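Local coordinates for protein fatty acid amide hydrolase (Candida albicans, PDB 6KVR) that probably hydrolyses monocarboxylic acid amides to the carboxylate and ammonium, as a member of the amidase signature family, at residues 386-391 against 484-489. Residues are numbered along the deposited sequence; the frame is centred on the assembly and turned at random.
Sequences KLAYET and TSLWNI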
loop_
_atom_site.group_PDB
_atom_site.type_symbol
_atom_site.label_atom_id
_atom_site.label_comp_id
_atom_site.label_asym_id
_atom_site.label_seq_id
_atom_site.Cartn_x
_atom_site.Cartn_y
_atom_site.Cartn_z
ATOM N N LYS A 386 14.677 11.789 -15.641
ATOM C CA LYS A 386 15.594 10.754 -16.103
ATOM C C LYS A 386 15.760 9.655 -15.058
ATOM O O LYS A 386 15.719 8.466 -15.389
ATOM C CB LYS A 386 16.947 11.368 -16.464
ATOM C CG LYS A 386 17.969 10.344 -16.950
ATOM C CD LYS A 386 19.191 11.032 -17.532
ATOM C CE LYS A 386 20.318 10.036 -17.782
ATOM N NZ LYS A 386 21.529 10.693 -18.363
ATOM N N LEU A 387 15.956 10.026 -13.787
ATOM C CA LEU A 387 16.017 9.001 -12.750
ATOM C C LEU A 387 14.698 8.235 -12.660
ATOM O O LEU A 387 14.695 7.008 -12.497
ATOM C CB LEU A 387 16.376 9.637 -11.406
ATOM C CG LEU A 387 16.569 8.695 -10.215
ATOM C CD1 LEU A 387 17.753 7.760 -10.449
ATOM C CD2 LEU A 387 16.750 9.508 -8.927
ATOM N N ALA A 388 13.563 8.943 -12.755
ATOM C CA ALA A 388 12.275 8.266 -12.677
ATOM C C ALA A 388 12.120 7.266 -13.816
ATOM O O ALA A 388 11.711 6.121 -13.592
ATOM C CB ALA A 388 11.130 9.280 -12.689
ATOM N N TYR A 389 12.503 7.662 -15.031
ATOM C CA TYR A 389 12.364 6.784 -16.192
ATOM C C TYR A 389 13.231 5.543 -16.048
ATOM O O TYR A 389 12.761 4.419 -16.259
ATOM C CB TYR A 389 12.726 7.544 -17.469
ATOM C CG TYR A 389 12.658 6.701 -18.724
ATOM C CD1 TYR A 389 11.445 6.472 -19.370
ATOM C CD2 TYR A 389 13.810 6.127 -19.269
ATOM C CE1 TYR A 389 11.380 5.715 -20.537
ATOM C CE2 TYR A 389 13.750 5.353 -20.441
ATOM C CZ TYR A 389 12.534 5.148 -21.065
ATOM O OH TYR A 389 12.465 4.372 -22.218
ATOM N N GLU A 390 14.496 5.730 -15.657
ATOM C CA GLU A 390 15.415 4.607 -15.510
ATOM C C GLU A 390 14.999 3.694 -14.369
ATOM O O GLU A 390 15.088 2.465 -14.485
ATOM C CB GLU A 390 16.843 5.106 -15.262
ATOM C CG GLU A 390 17.590 5.466 -16.535
ATOM C CD GLU A 390 18.734 6.449 -16.299
ATOM O OE1 GLU A 390 19.261 6.991 -17.296
ATOM O OE2 GLU A 390 19.124 6.660 -15.126
ATOM N N THR A 391 14.564 4.270 -13.246
ATOM C CA THR A 391 14.189 3.427 -12.117
ATOM C C THR A 391 12.976 2.572 -12.457
ATOM O O THR A 391 12.959 1.368 -12.186
ATOM C CB THR A 391 13.916 4.274 -10.868
ATOM O OG1 THR A 391 15.081 5.041 -10.551
ATOM C CG2 THR A 391 13.580 3.363 -9.678
ATOM N N THR A 484 3.803 8.719 -19.705
ATOM C CA THR A 484 2.860 8.010 -18.836
ATOM C C THR A 484 3.547 7.293 -17.684
ATOM O O THR A 484 3.010 7.267 -16.566
ATOM C CB THR A 484 2.043 6.973 -19.611
ATOM O OG1 THR A 484 2.912 6.224 -20.475
ATOM C CG2 THR A 484 0.904 7.627 -20.417
ATOM N N SER A 485 4.729 6.717 -17.922
ATOM C CA SER A 485 5.338 5.894 -16.890
ATOM C C SER A 485 5.747 6.714 -15.673
ATOM O O SER A 485 5.867 6.150 -14.581
ATOM C CB SER A 485 6.541 5.128 -17.452
ATOM O OG SER A 485 7.605 6.001 -17.782
ATOM N N LEU A 486 5.942 8.027 -15.831
ATOM C CA LEU A 486 6.250 8.881 -14.684
ATOM C C LEU A 486 5.172 8.778 -13.609
ATOM O O LEU A 486 5.477 8.668 -12.415
ATOM C CB LEU A 486 6.402 10.334 -15.137
ATOM C CG LEU A 486 6.563 11.372 -14.026
ATOM C CD1 LEU A 486 7.868 11.135 -13.248
ATOM C CD2 LEU A 486 6.449 12.832 -14.555
ATOM N N TRP A 487 3.905 8.829 -14.009
ATOM C CA TRP A 487 2.832 8.761 -13.026
ATOM C C TRP A 487 2.597 7.347 -12.492
ATOM O O TRP A 487 1.884 7.192 -11.488
ATOM C CB TRP A 487 1.548 9.362 -13.628
ATOM C CG TRP A 487 1.889 10.684 -14.256
ATOM C CD1 TRP A 487 1.900 10.978 -15.582
ATOM C CD2 TRP A 487 2.343 11.878 -13.576
ATOM N NE1 TRP A 487 2.303 12.280 -15.774
ATOM C CE2 TRP A 487 2.587 12.851 -14.560
ATOM C CE3 TRP A 487 2.555 12.213 -12.233
ATOM C CZ2 TRP A 487 3.037 14.141 -14.250
ATOM C CZ3 TRP A 487 2.997 13.506 -11.923
ATOM C CH2 TRP A 487 3.241 14.446 -12.929
ATOM N N ASN A 488 3.203 6.320 -13.103
ATOM C CA ASN A 488 3.150 4.997 -12.487
ATOM C C ASN A 488 4.139 4.881 -11.336
ATOM O O ASN A 488 3.807 4.321 -10.286
ATOM C CB ASN A 488 3.431 3.907 -13.515
ATOM C CG ASN A 488 2.353 3.829 -14.576
ATOM O OD1 ASN A 488 2.550 4.277 -15.699
ATOM N ND2 ASN A 488 1.198 3.289 -14.213
ATOM N N ILE A 489 5.357 5.400 -11.506
ATOM C CA ILE A 489 6.308 5.276 -10.408
ATOM C C ILE A 489 5.929 6.232 -9.277
ATOM O O ILE A 489 6.086 5.891 -8.106
ATOM C CB ILE A 489 7.769 5.466 -10.892
ATOM C CG1 ILE A 489 8.737 5.147 -9.758
ATOM C CG2 ILE A 489 8.031 6.886 -11.402
ATOM C CD1 ILE A 489 10.221 5.265 -10.144
#
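Ala388 directs its CB toward helix 482-490 and meets two branched side chains there: its CB lies 3.8 Å from CD1 of Leu486 and 4.1 Å from CG2 of Ile489. A residue this small suits the place, because the backbones approach most closely at this point, with the CA atoms of Ala388 and Leu486 6.4 Å apart. The bond from CA to CB of Leu486 runs along the flank of the partner helix, but with CG anti to the backbone N (chi1 173°) its CD1 branch reaches the alanine, while CD2 lies over one face of the Trp487 ring on its own helix, toward the rim. Next along helix 385-397, Tyr389 lies to the flank, and its ring carbon CD1 comes within 4.2 Å of OG of Ser485, a loose contact made obliquely to the ring. That buried hydroxyl is hydrogen-bonded to the backbone O of Trp481, and the small size of serine lets the tyrosine ring lie alongside. The two segments cross at 79° with axes 9.3 Å apart, joined by apolar packing with no hydrogen bond between them. In the amidase fold helix 482-490 lies beside the predicted substrate-binding residue Gly255: Ser485 is next to this glycine, and Thr484 is hydrogen-bonded to its O. Further along, Thr391 packs its CG2 3.9 Å from CD1 of Ile489, the two side chains crossing at about a right angle. With CG1 anti to the backbone N and the chain then extended (chi2 178°), CD1 of Ile489 also lies beside the backbone O of Ala388. A threonine can offer a methyl here because OG1 turns back to its own helix, donating to O of Leu387 (2.8 Å) from above the carbonyl plane; the same oxygen also accepts the helical bond from the amide N of Thr391.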